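Local coordinates for putative iron-regulated protein A (Parabacteroides distasonis ATCC 8503, PDB 4ECG), which is of unconfirmed function but is a calcium-binding member of the imelysin-like family, possibly a metallopeptidase linked to iron regulation, at residues P27-M32 / N224-I229; T38-V43 / A211-D216; S206-A211 / Y220-V225; L231-N236 / V374-F379; A298-R303 / L329-I334. One frame throughout, in Å; residues are numbered along the deposited sequence.

Contact 1: P27-M32 / N224-I229. With CA (calcium ion), chain C.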
# COMPACT_ATOMS: atom_id res chain seq x y z
N PRO A 27 -2.59 -1.18 30.05
CA PRO A 27 -3.10 -2.47 29.62
C PRO A 27 -2.23 -3.64 30.07
O PRO A 27 -1.02 -3.51 30.18
CB PRO A 27 -3.12 -2.36 28.10
CG PRO A 27 -2.12 -1.32 27.75
CD PRO A 27 -2.07 -0.38 28.92
N THR A 28 -2.87 -4.77 30.32
CA THR A 28 -2.21 -5.98 30.73
C THR A 28 -1.66 -6.64 29.49
O THR A 28 -1.98 -6.25 28.33
CB THR A 28 -3.19 -6.97 31.43
OG1 THR A 28 -4.26 -7.27 30.54
CG2 THR A 28 -3.78 -6.36 32.66
N GLU A 29 -0.82 -7.65 29.73
CA GLU A 29 -0.26 -8.43 28.64
C GLU A 29 -1.31 -9.21 27.88
O GLU A 29 -1.26 -9.22 26.65
CB GLU A 29 0.90 -9.31 29.11
CG GLU A 29 2.12 -8.45 29.41
CD GLU A 29 3.37 -9.23 29.69
OE1 GLU A 29 3.64 -10.18 28.94
OE2 GLU A 29 4.07 -8.87 30.66
N ASP A 30 -2.26 -9.83 28.60
CA ASP A 30 -3.35 -10.57 27.96
C ASP A 30 -4.15 -9.61 27.08
O ASP A 30 -4.61 -10.00 25.97
CB ASP A 30 -4.26 -11.31 28.96
CG ASP A 30 -3.58 -12.56 29.63
OD1 ASP A 30 -2.66 -13.17 29.05
OD2 ASP A 30 -3.98 -12.94 30.76
N GLN A 31 -4.27 -8.35 27.51
CA GLN A 31 -5.06 -7.36 26.74
C GLN A 31 -4.37 -6.99 25.44
O GLN A 31 -4.97 -6.93 24.39
CB GLN A 31 -5.32 -6.08 27.55
CG GLN A 31 -6.63 -6.07 28.32
CD GLN A 31 -6.64 -5.18 29.56
OE1 GLN A 31 -5.74 -4.37 29.78
NE2 GLN A 31 -7.67 -5.32 30.37
N MSE A 32 -3.08 -6.71 25.55
CA MSE A 32 -2.24 -6.38 24.42
C MSE A 32 -2.14 -7.56 23.44
O MSE A 32 -2.14 -7.35 22.24
CB MSE A 32 -0.84 -5.98 24.89
CG MSE A 32 -0.72 -4.51 25.34
SE MSE A 32 1.01 -4.10 26.05
CE MSE A 32 0.99 -5.17 27.63
N ASN A 224 8.29 -10.27 22.46
CA ASN A 224 7.27 -10.16 23.48
C ASN A 224 6.17 -9.28 22.95
O ASN A 224 6.28 -8.73 21.85
CB ASN A 224 7.84 -9.64 24.79
CG ASN A 224 8.34 -8.23 24.69
OD1 ASN A 224 7.63 -7.34 24.30
ND2 ASN A 224 9.55 -8.01 25.10
N VAL A 225 5.09 -9.15 23.71
CA VAL A 225 3.87 -8.54 23.18
C VAL A 225 4.06 -7.06 22.90
O VAL A 225 3.41 -6.51 22.00
CB VAL A 225 2.64 -8.76 24.09
CG1 VAL A 225 2.75 -7.96 25.39
CG2 VAL A 225 1.37 -8.40 23.31
N TYR A 226 4.92 -6.41 23.69
CA TYR A 226 5.23 -5.00 23.46
C TYR A 226 5.92 -4.82 22.11
O TYR A 226 5.71 -3.84 21.42
CB TYR A 226 6.11 -4.41 24.57
CG TYR A 226 5.52 -4.41 25.98
CD1 TYR A 226 4.67 -3.38 26.40
CD2 TYR A 226 5.83 -5.42 26.89
CE1 TYR A 226 4.12 -3.37 27.68
CE2 TYR A 226 5.29 -5.41 28.18
CZ TYR A 226 4.44 -4.38 28.56
OH TYR A 226 3.90 -4.34 29.81
N GLN A 227 6.76 -5.76 21.73
CA GLN A 227 7.37 -5.68 20.45
C GLN A 227 6.39 -5.83 19.31
O GLN A 227 6.54 -5.18 18.30
CB GLN A 227 8.50 -6.71 20.33
CG GLN A 227 9.67 -6.36 21.26
CD GLN A 227 10.88 -7.25 21.04
OE1 GLN A 227 11.08 -7.83 19.97
NE2 GLN A 227 11.70 -7.33 22.05
N ALA A 228 5.39 -6.68 19.50
CA ALA A 228 4.34 -6.90 18.48
C ALA A 228 3.49 -5.65 18.25
O ALA A 228 3.29 -5.26 17.13
CB ALA A 228 3.47 -8.11 18.86
N ILE A 229 3.01 -5.02 19.31
CA ILE A 229 2.31 -3.73 19.21
C ILE A 229 3.19 -2.65 18.60
O ILE A 229 2.72 -1.87 17.79
CB ILE A 229 1.82 -3.22 20.61
CG1 ILE A 229 0.69 -4.08 21.21
CG2 ILE A 229 1.28 -1.80 20.52
CD1 ILE A 229 -0.61 -3.89 20.49
CA CA C . 12.25 -7.46 18.12
O HOH W 1 4.68 -10.91 26.10
O HOH W 2 13.93 -9.32 18.87
O HOH W 3 13.99 -6.37 19.22
O HOH W 4 13.61 -7.00 16.15
O HOH W 5 11.59 -5.24 18.47
O HOH W 6 10.14 -7.03 16.57
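V225, in the first turn of helix 225-233, presses both its methyl groups on the start of helix 29-68. Its CG2 lies 3.6 Å from CB of selenomethionine M32, while CG1, held between backbone N and carbonyl carbon (chi1 70°), meets the aliphatic CG of E29. The backbone N of V225 donates to a water that in turn donates to E29 OE1, so a polar bridge runs beside the apolar packing. The contact thus joins two helix N termini of this largely helical protein, each with its own cap: T28 and Q31 form a capping box, and N224, just before V225, accepts from the backbone N of Q227 through OD1. Y226 follows with its phenol ring. SE of M32 stands 4.2 Å from the Y226 ring centroid, placed obliquely to the ring, in a Met-aromatic contact. The bend at chi3 of M32 (-67°) brings CE against CE1, CZ and OH of the tyrosine. Q227 takes no part in the packing; its OE1 binds a calcium ion at 2.2 Å, which S221 O and five waters also coordinate. At I229, CD1 lies 4.2 Å from M32 O, and F379 packs on both residues.

Contact 2: T38-V43 / A211-D216; sequences TFVDEV and AMKKHD
V40, D41 and K213 form a mixed apolar and ionic helix-helix contact, in which the long helix 29-68 meets the last turn of the short helix 208-214 within the helical body of the protein. Here helix 29-68 widens into a pi-type turn at 40-43. The CA atoms of V40 and K213 are 7.4 Å apart, and V40 fills the interval: its CG2 lies 4.0 Å from CB of selenomethionine M212, and its CB and CG2 lie against K213 CG. On the buried flank SE of M212 approaches CE2 of F39 at 4.3 Å, obliquely to the ring, a Met-aromatic contact; F94 meets the same ring edge-to-face. On the other flank K213 runs past V40 and bends at chi3 (-70°) and again at chi4, and together these bring NZ to the carboxylate of D41. With an alanine in place of K213, D41 would probably lose its cross-helix counter-charge and V40 part of its apolar cover. E210 makes a second ion pair with the lysine, long and weak. In the salt bridge the two side chains cross nearly at right angles; the modelled 2.5 Å between NZ of K213 and OD1 of D41 is shorter than expected and its exact value doubtful at this resolution, while D41 OD2 lies 3.3 Å from the same NZ.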
# COMPACT_ATOMS: atom_id res chain seq x y z
N THR A 38 -6.34 -9.98 17.26
CA THR A 38 -7.42 -9.43 16.43
C THR A 38 -6.85 -8.72 15.19
O THR A 38 -7.44 -8.75 14.10
CB THR A 38 -8.19 -8.37 17.21
OG1 THR A 38 -8.74 -8.95 18.42
CG2 THR A 38 -9.24 -7.72 16.34
N PHE A 39 -5.70 -8.06 15.34
CA PHE A 39 -5.04 -7.46 14.19
C PHE A 39 -4.74 -8.55 13.12
O PHE A 39 -5.11 -8.38 11.97
CB PHE A 39 -3.75 -6.70 14.56
CG PHE A 39 -2.90 -6.40 13.36
CD1 PHE A 39 -3.26 -5.39 12.49
CD2 PHE A 39 -1.82 -7.20 13.06
CE1 PHE A 39 -2.52 -5.15 11.35
CE2 PHE A 39 -1.08 -6.97 11.92
CZ PHE A 39 -1.44 -5.94 11.06
N VAL A 40 -4.08 -9.64 13.54
CA VAL A 40 -3.66 -10.71 12.64
C VAL A 40 -4.87 -11.40 12.00
O VAL A 40 -4.83 -11.67 10.81
CB VAL A 40 -2.77 -11.77 13.32
CG1 VAL A 40 -2.52 -12.97 12.39
CG2 VAL A 40 -1.45 -11.15 13.79
N ASP A 41 -5.94 -11.65 12.77
CA ASP A 41 -7.07 -12.47 12.28
C ASP A 41 -8.17 -11.65 11.59
O ASP A 41 -8.86 -12.15 10.71
CB ASP A 41 -7.69 -13.30 13.42
CG ASP A 41 -6.74 -14.41 13.97
OD1 ASP A 41 -5.89 -14.94 13.21
OD2 ASP A 41 -6.89 -14.78 15.16
N GLU A 42 -8.31 -10.39 11.96
CA GLU A 42 -9.37 -9.54 11.42
C GLU A 42 -8.87 -8.39 10.50
O GLU A 42 -9.70 -7.77 9.81
CB GLU A 42 -10.21 -8.97 12.58
CG GLU A 42 -10.82 -10.04 13.51
CD GLU A 42 -11.77 -11.02 12.80
OE1 GLU A 42 -12.54 -10.61 11.89
OE2 GLU A 42 -11.78 -12.23 13.15
N VAL A 43 -7.56 -8.06 10.52
CA VAL A 43 -7.01 -7.04 9.61
C VAL A 43 -6.03 -7.65 8.56
O VAL A 43 -6.36 -7.70 7.40
CB VAL A 43 -6.42 -5.81 10.33
CG1 VAL A 43 -5.99 -4.80 9.27
CG2 VAL A 43 -7.46 -5.15 11.21
N ALA A 211 3.83 -16.48 14.47
CA ALA A 211 4.93 -15.85 15.20
C ALA A 211 4.44 -14.55 15.81
O ALA A 211 4.76 -14.24 16.98
CB ALA A 211 6.10 -15.59 14.30
N MSE A 212 3.63 -13.78 15.06
CA MSE A 212 3.05 -12.58 15.69
C MSE A 212 2.09 -12.90 16.84
O MSE A 212 2.16 -12.22 17.89
CB MSE A 212 2.44 -11.60 14.69
CG MSE A 212 3.25 -10.27 14.58
SE MSE A 212 2.19 -9.05 13.69
CE MSE A 212 2.28 -7.68 15.00
N LYS A 213 1.20 -13.89 16.69
CA LYS A 213 0.27 -14.20 17.79
C LYS A 213 1.02 -14.72 19.03
O LYS A 213 0.71 -14.32 20.13
CB LYS A 213 -0.89 -15.11 17.33
CG LYS A 213 -1.89 -14.34 16.43
CD LYS A 213 -3.22 -15.04 16.11
CE LYS A 213 -3.03 -16.22 15.19
NZ LYS A 213 -4.13 -16.32 14.22
N LYS A 214 2.05 -15.55 18.84
CA LYS A 214 2.80 -16.10 19.98
C LYS A 214 3.74 -15.08 20.67
O LYS A 214 3.96 -15.14 21.86
CB LYS A 214 3.60 -17.34 19.55
CG LYS A 214 2.75 -18.62 19.47
CD LYS A 214 3.22 -19.59 18.40
CE LYS A 214 4.63 -20.09 18.66
NZ LYS A 214 4.89 -21.33 17.87
N HIS A 215 4.30 -14.17 19.87
CA HIS A 215 5.27 -13.14 20.31
C HIS A 215 6.19 -13.58 21.42
O HIS A 215 6.32 -12.91 22.45
CB HIS A 215 4.53 -11.84 20.65
CG HIS A 215 3.39 -12.01 21.62
ND1 HIS A 215 3.58 -12.37 22.91
CD2 HIS A 215 2.00 -11.83 21.45
CE1 HIS A 215 2.38 -12.43 23.53
NE2 HIS A 215 1.42 -12.10 22.63
N ASP A 216 6.80 -14.73 21.24
CA ASP A 216 7.61 -15.31 22.31
C ASP A 216 9.10 -15.42 21.89
O ASP A 216 9.86 -16.05 22.59
CB ASP A 216 7.01 -16.66 22.72
CG ASP A 216 7.09 -17.73 21.61
OD1 ASP A 216 7.74 -17.46 20.58
OD2 ASP A 216 6.54 -18.84 21.77

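Contact 3: S206-A211 / Y220-V225. With CA (calcium ion), chain C.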
# COMPACT_ATOMS: atom_id res chain seq x y z
N SER A 206 8.39 -20.10 8.61
CA SER A 206 7.16 -20.52 9.31
C SER A 206 6.08 -19.41 9.24
O SER A 206 6.29 -18.33 8.72
CB SER A 206 7.49 -20.90 10.75
OG SER A 206 8.01 -19.80 11.47
N SER A 207 4.91 -19.69 9.75
CA SER A 207 3.81 -18.75 9.66
C SER A 207 4.12 -17.42 10.36
O SER A 207 4.53 -17.41 11.49
CB SER A 207 2.56 -19.38 10.27
OG SER A 207 1.53 -18.42 10.41
N TYR A 208 3.92 -16.31 9.67
CA TYR A 208 4.21 -15.01 10.28
C TYR A 208 3.09 -14.69 11.21
O TYR A 208 3.34 -14.08 12.22
CB TYR A 208 4.42 -13.88 9.25
CG TYR A 208 5.10 -12.66 9.86
CD1 TYR A 208 6.46 -12.61 10.01
CD2 TYR A 208 4.34 -11.57 10.33
CE1 TYR A 208 7.07 -11.50 10.60
CE2 TYR A 208 4.93 -10.45 10.91
CZ TYR A 208 6.30 -10.41 11.05
OH TYR A 208 6.90 -9.30 11.66
N ALA A 209 1.86 -15.10 10.85
CA ALA A 209 0.70 -14.83 11.69
C ALA A 209 0.90 -15.48 13.05
O ALA A 209 0.58 -14.88 14.09
CB ALA A 209 -0.61 -15.33 11.05
N GLU A 210 1.41 -16.70 13.05
CA GLU A 210 1.59 -17.43 14.28
C GLU A 210 2.71 -16.82 15.11
O GLU A 210 2.56 -16.62 16.32
CB GLU A 210 1.84 -18.92 14.01
CG GLU A 210 0.60 -19.70 13.54
CD GLU A 210 -0.61 -19.64 14.50
OE1 GLU A 210 -0.44 -19.79 15.76
OE2 GLU A 210 -1.75 -19.45 13.97
N ALA A 211 3.83 -16.48 14.47
CA ALA A 211 4.93 -15.85 15.20
C ALA A 211 4.44 -14.55 15.81
O ALA A 211 4.76 -14.24 16.98
CB ALA A 211 6.10 -15.59 14.30
N TYR A 220 11.25 -14.69 13.78
CA TYR A 220 11.22 -13.32 13.25
C TYR A 220 11.52 -12.19 14.28
O TYR A 220 11.21 -11.02 14.05
CB TYR A 220 9.87 -13.07 12.54
CG TYR A 220 9.49 -14.12 11.49
CD1 TYR A 220 10.10 -14.14 10.25
CD2 TYR A 220 8.55 -15.09 11.75
CE1 TYR A 220 9.78 -15.09 9.29
CE2 TYR A 220 8.20 -16.04 10.79
CZ TYR A 220 8.84 -16.03 9.55
OH TYR A 220 8.50 -16.96 8.57
N SER A 221 12.12 -12.53 15.42
CA SER A 221 12.54 -11.51 16.40
C SER A 221 11.37 -10.72 16.98
O SER A 221 11.52 -9.56 17.35
CB SER A 221 13.57 -10.52 15.77
OG SER A 221 14.75 -11.20 15.42
N ILE A 222 10.20 -11.35 17.06
CA ILE A 222 9.08 -10.75 17.78
C ILE A 222 9.15 -11.35 19.16
O ILE A 222 8.74 -12.49 19.34
CB ILE A 222 7.72 -11.03 17.13
CG1 ILE A 222 7.79 -10.71 15.63
CG2 ILE A 222 6.65 -10.25 17.91
CD1 ILE A 222 6.54 -11.02 14.84
N GLY A 223 9.70 -10.60 20.11
CA GLY A 223 10.25 -11.18 21.36
C GLY A 223 9.28 -11.17 22.53
O GLY A 223 9.42 -11.93 23.49
N ASN A 224 8.29 -10.27 22.46
CA ASN A 224 7.27 -10.16 23.48
C ASN A 224 6.17 -9.28 22.95
O ASN A 224 6.28 -8.73 21.85
CB ASN A 224 7.84 -9.64 24.79
CG ASN A 224 8.34 -8.23 24.69
OD1 ASN A 224 7.63 -7.34 24.30
ND2 ASN A 224 9.55 -8.01 25.10
N VAL A 225 5.09 -9.15 23.71
CA VAL A 225 3.87 -8.54 23.18
C VAL A 225 4.06 -7.06 22.90
O VAL A 225 3.41 -6.51 22.00
CB VAL A 225 2.64 -8.76 24.09
CG1 VAL A 225 2.75 -7.96 25.39
CG2 VAL A 225 1.37 -8.40 23.31
CA CA C . 12.25 -7.46 18.12
O HOH W 2 13.93 -9.32 18.87
O HOH W 3 13.99 -6.37 19.22
O HOH W 4 13.61 -7.00 16.15
O HOH W 5 11.59 -5.24 18.47
O HOH W 6 10.14 -7.03 16.57
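A211 and Y220 bring the two backbones nearest, with 7.1 Å between their CA atoms. Segment 206-211 enters extended and turns into helix 208-214 after its N-cap S207, whose OG accepts from E210 N and is also bonded to W195 O. Segment 220-225 has no regular structure; Y220 and S221 both take positive phi, and this tight bend presents S221 O to the calcium ion at 2.4 Å. The side chain of Y220 runs the other way, back over the start of the helix. With CG anti to its carbonyl carbon (chi1 -52°), its ring meets two neighbours: CD1 of Y208 stands over the centre of one face, 3.6 Å above the plane, whereas CB of A211 comes in at the ring edge, 3.6 Å from CD2. The Y208 and Y220 rings meet obliquely, their planes at 58°; W195 supplies an edge-to-face partner for Y208. Beyond the rings, CD1 of I222 rests 3.6 Å from OH of Y208. At its far end Y220 OH donates to S206 O over 2.6 Å, approaching 24° off the carbonyl plane. Held by this bond at the hydroxyl and by carbon contacts at face and edge, Y220 is probably restrained from turning, which would help to fix the backbone bend that offers the next carbonyl to the metal.

Contact 4: L231-N236 / V374-F379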
# COMPACT_ATOMS: atom_id res chain seq x y z
N LEU A 231 5.57 -3.02 16.55
CA LEU A 231 5.69 -3.37 15.13
C LEU A 231 4.52 -2.81 14.33
O LEU A 231 4.70 -2.27 13.22
CB LEU A 231 5.77 -4.90 14.97
CG LEU A 231 6.34 -5.49 13.70
CD1 LEU A 231 7.74 -4.96 13.44
CD2 LEU A 231 6.31 -6.99 13.83
N MSE A 232 3.31 -2.93 14.88
CA MSE A 232 2.10 -2.47 14.18
C MSE A 232 2.22 -0.98 13.94
O MSE A 232 1.81 -0.52 12.89
CB MSE A 232 0.81 -2.72 14.98
CG MSE A 232 0.37 -4.21 15.18
SE MSE A 232 -1.05 -4.43 16.46
CE MSE A 232 -2.44 -3.48 15.53
N LEU A 233 2.76 -0.25 14.92
CA LEU A 233 2.76 1.23 14.91
C LEU A 233 3.98 1.83 14.21
O LEU A 233 4.01 3.02 13.95
CB LEU A 233 2.68 1.78 16.33
CG LEU A 233 1.28 1.69 16.95
CD1 LEU A 233 1.36 1.58 18.47
CD2 LEU A 233 0.44 2.89 16.54
N ASN A 234 4.95 0.99 13.87
CA ASN A 234 6.30 1.47 13.56
C ASN A 234 6.42 2.31 12.30
O ASN A 234 5.61 2.17 11.37
CB ASN A 234 7.33 0.29 13.51
CG ASN A 234 7.48 -0.33 12.14
OD1 ASN A 234 8.29 0.12 11.30
ND2 ASN A 234 6.72 -1.41 11.90
N GLY A 235 7.52 3.08 12.26
CA GLY A 235 7.77 4.11 11.26
C GLY A 235 8.55 3.68 10.04
O GLY A 235 8.71 4.49 9.09
N ASN A 236 9.11 2.46 10.07
CA ASN A 236 9.81 1.92 8.88
C ASN A 236 8.80 1.33 7.91
O ASN A 236 8.76 1.71 6.73
CB ASN A 236 10.79 0.81 9.26
CG ASN A 236 11.99 1.33 10.02
OD1 ASN A 236 12.00 2.50 10.43
ND2 ASN A 236 13.03 0.46 10.20
N VAL A 374 3.00 9.08 19.35
CA VAL A 374 2.64 9.26 20.75
C VAL A 374 1.97 7.98 21.22
O VAL A 374 2.35 7.44 22.27
CB VAL A 374 1.74 10.49 20.99
CG1 VAL A 374 1.37 10.56 22.46
CG2 VAL A 374 2.48 11.75 20.60
N VAL A 375 1.05 7.45 20.42
CA VAL A 375 0.45 6.16 20.74
C VAL A 375 1.55 5.10 20.93
O VAL A 375 1.48 4.34 21.85
CB VAL A 375 -0.57 5.66 19.70
CG1 VAL A 375 -1.07 4.29 20.14
CG2 VAL A 375 -1.78 6.59 19.55
N LYS A 376 2.57 5.08 20.09
CA LYS A 376 3.61 4.04 20.17
C LYS A 376 4.40 4.16 21.46
O LYS A 376 4.89 3.17 22.01
CB LYS A 376 4.55 4.15 18.99
CG LYS A 376 5.52 3.01 18.78
CD LYS A 376 6.31 3.19 17.48
CE LYS A 376 7.51 4.11 17.68
NZ LYS A 376 8.05 4.70 16.40
N SER A 377 4.55 5.40 21.90
CA SER A 377 5.32 5.72 23.10
C SER A 377 4.67 5.14 24.35
O SER A 377 5.39 4.81 25.30
CB SER A 377 5.59 7.23 23.22
OG SER A 377 4.53 7.87 23.86
N LYS A 378 3.35 4.93 24.34
CA LYS A 378 2.68 4.24 25.46
C LYS A 378 2.94 2.72 25.52
O LYS A 378 2.21 2.03 26.21
CB LYS A 378 1.17 4.49 25.49
CG LYS A 378 0.70 5.95 25.31
CD LYS A 378 1.24 6.96 26.33
CE LYS A 378 0.75 8.36 25.98
NZ LYS A 378 0.94 9.31 27.09
N PHE A 379 3.96 2.21 24.83
CA PHE A 379 4.29 0.77 24.81
C PHE A 379 5.81 0.55 24.62
O PHE A 379 6.22 -0.45 24.04
CB PHE A 379 3.55 0.01 23.65
CG PHE A 379 2.02 0.17 23.62
CD1 PHE A 379 1.18 -0.72 24.28
CD2 PHE A 379 1.41 1.19 22.87
CE1 PHE A 379 -0.22 -0.56 24.23
CE2 PHE A 379 0.01 1.35 22.81
CZ PHE A 379 -0.80 0.48 23.49
O HOH W 7 9.57 3.36 14.31
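L233 and K376 lie at the tight centre of this contact, their CA atoms only 6.0 Å apart. The leucine points into the neighbouring helix: CD1 rests 3.7 Å from K376 CA, and CB lies against the lysine methylenes, 3.9 Å from CG. Its CG stands anti to the carbonyl carbon (chi1 -77°), which, with chi2, turns both methyls to V375. There V375 CG1 lies 4.0 Å from L233 CD1 and about as far from L233 CD2, the side chains crossing at about a right angle. F379 touches the same CD1 more lightly, obliquely to its ring. Behind these residues the interior is continued by T319 and M330, which pack on V375, and by L318, which packs on F379. What meets here is the C-terminal end of helix 225-233 and that of helix 355-377, the last helix of this predominantly helical imelysin-like fold, and each end carries its own polar finish. N234 ND2 donates to L231 O at 2.6 Å, on a lone pair in the carbonyl plane, and also to N237 OD1, while N234 OD1 accepts from N236 N and so closes an Asx turn. At the end of helix 355-377 S377 OG donates to V374 O. The solvent side is looser in character. K376 leaves L233 extended, bends at chi3 (84°) and passes N234 CA with its CD, but its ammonium group makes no direct bond to the first segment. A water joins them instead, accepting from K376 NZ and from G235 N, both at 2.9 Å.

Contact 5: A298-R303 / L329-I334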
# COMPACT_ATOMS: atom_id res chain seq x y z
N ALA A 298 -6.37 -0.88 10.99
CA ALA A 298 -5.41 -1.32 12.00
C ALA A 298 -5.78 -0.81 13.40
O ALA A 298 -5.65 -1.55 14.36
CB ALA A 298 -3.97 -0.85 11.69
N TYR A 299 -6.19 0.46 13.49
CA TYR A 299 -6.37 1.14 14.76
C TYR A 299 -7.67 0.67 15.41
O TYR A 299 -7.76 0.56 16.63
CB TYR A 299 -6.42 2.67 14.54
CG TYR A 299 -6.46 3.53 15.79
CD1 TYR A 299 -5.37 3.62 16.61
CD2 TYR A 299 -7.61 4.26 16.15
CE1 TYR A 299 -5.42 4.37 17.77
CE2 TYR A 299 -7.65 5.03 17.31
CZ TYR A 299 -6.54 5.08 18.10
OH TYR A 299 -6.51 5.83 19.27
N PHE A 300 -8.70 0.46 14.58
CA PHE A 300 -10.02 0.07 15.07
C PHE A 300 -10.19 -1.45 15.05
O PHE A 300 -11.20 -1.95 15.48
CB PHE A 300 -11.16 0.77 14.28
CG PHE A 300 -11.19 2.27 14.46
CD1 PHE A 300 -11.46 2.82 15.69
CD2 PHE A 300 -10.90 3.13 13.43
CE1 PHE A 300 -11.47 4.20 15.88
CE2 PHE A 300 -10.92 4.50 13.59
CZ PHE A 300 -11.20 5.04 14.83
N GLY A 301 -9.23 -2.19 14.51
CA GLY A 301 -9.25 -3.64 14.69
C GLY A 301 -10.18 -4.43 13.81
O GLY A 301 -10.60 -5.50 14.19
N GLY A 302 -10.48 -3.93 12.62
CA GLY A 302 -11.21 -4.70 11.60
C GLY A 302 -11.23 -3.96 10.26
O GLY A 302 -11.05 -2.75 10.22
N ARG A 303 -11.42 -4.65 9.16
CA ARG A 303 -11.59 -3.93 7.87
C ARG A 303 -12.86 -3.03 7.87
O ARG A 303 -13.94 -3.44 8.31
CB ARG A 303 -11.66 -4.89 6.71
CG ARG A 303 -10.51 -5.88 6.61
CD ARG A 303 -10.58 -6.52 5.23
NE ARG A 303 -10.23 -5.52 4.20
CZ ARG A 303 -10.10 -5.74 2.90
NH1 ARG A 303 -10.26 -6.94 2.40
NH2 ARG A 303 -9.79 -4.76 2.08
N LEU A 329 -8.28 12.48 19.75
CA LEU A 329 -7.53 13.25 18.75
C LEU A 329 -7.12 12.40 17.50
O LEU A 329 -7.01 12.93 16.38
CB LEU A 329 -6.31 13.92 19.38
CG LEU A 329 -6.49 15.21 20.15
CD1 LEU A 329 -5.14 15.50 20.80
CD2 LEU A 329 -6.98 16.41 19.29
N MSE A 330 -6.89 11.10 17.72
CA MSE A 330 -6.58 10.12 16.70
C MSE A 330 -7.76 9.75 15.85
O MSE A 330 -7.62 9.59 14.63
CB MSE A 330 -6.05 8.81 17.31
CG MSE A 330 -4.57 8.85 17.75
SE MSE A 330 -3.31 8.85 16.31
CE MSE A 330 -4.15 7.63 15.07
N VAL A 331 -8.91 9.57 16.50
CA VAL A 331 -10.15 9.34 15.76
C VAL A 331 -10.37 10.50 14.76
O VAL A 331 -10.54 10.25 13.58
CB VAL A 331 -11.35 9.18 16.74
CG1 VAL A 331 -12.70 9.22 15.99
CG2 VAL A 331 -11.16 7.91 17.56
N VAL A 332 -10.30 11.75 15.24
CA VAL A 332 -10.49 12.94 14.41
C VAL A 332 -9.44 12.96 13.28
O VAL A 332 -9.76 13.18 12.12
CB VAL A 332 -10.43 14.25 15.28
CG1 VAL A 332 -10.13 15.50 14.44
CG2 VAL A 332 -11.73 14.44 16.12
N GLN A 333 -8.21 12.64 13.60
CA GLN A 333 -7.12 12.83 12.66
C GLN A 333 -7.13 11.82 11.53
O GLN A 333 -6.77 12.18 10.41
CB GLN A 333 -5.76 12.77 13.39
CG GLN A 333 -4.62 13.36 12.61
CD GLN A 333 -4.78 14.83 12.30
OE1 GLN A 333 -5.14 15.63 13.15
NE2 GLN A 333 -4.46 15.22 11.05
N ILE A 334 -7.49 10.57 11.80
CA ILE A 334 -7.59 9.55 10.72
C ILE A 334 -8.61 10.07 9.68
O ILE A 334 -8.34 10.18 8.48
CB ILE A 334 -7.96 8.12 11.26
CG1 ILE A 334 -6.78 7.53 12.06
CG2 ILE A 334 -8.37 7.19 10.12
CD1 ILE A 334 -7.13 6.49 13.11
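Y299 and F300, neighbours near the end of helix 284-300, reach across to I334 and the residues one turn before it on helix 324-343. The backbones stay well apart, 9.1 Å between the CA atoms of Y299 and V331, so the aromatic side chains span the interval. Y299 extends outward with CG anti to the backbone N (chi1 -174°). Its OH passes 3.6 Å from CB of selenomethionine M330, whose bent chain sets CE over one ring face; the hydroxyl itself is hydrogen-bonded to D327 OD1. I334 CD1 approaches obliquely nearer the ring base, 3.8 Å from CD2 of Y299. F300 is used differently. V331 CG2 comes up in the plane of its ring, 4.0 Å from CZ, while CD2 of Y299 stands over one face, offset toward the rim. The methyl I334 CD1 sits against both rings, at 4.3 Å from F300 CE2. An alanine in place of Y299 would probably leave a gap beside M330 and I334 and deprive D327 of its hydroxyl partner. L368 of helix 355-377 also packs on M330 and I334, so aromatic and aliphatic side chains from three helices meet in the buried core of the helical imelysin-like fold, away from the calcium sites.

From the N terminus, contact 1 closes a loop of nearly two hundred residues by bringing helix 225-233 back to the start of helix 29-68. Contact 2 is nested inside it, one helix earlier at its far end and farther along helix 29-68. Contact 3 is short-range: it crosses contact 2, sharing A211, and finishes on the same stretch as contact 1, so the loop before helix 225-233 and its bound calcium are tied to helix 208-214. Contact 4 opens only after these have closed and joins helix 225-233 to helix 355-377 near the C terminus; contact 5, nested within it, joins helix 284-300 to helix 324-343. F379 packs against contact 1, and G301 and G302 against contact 2.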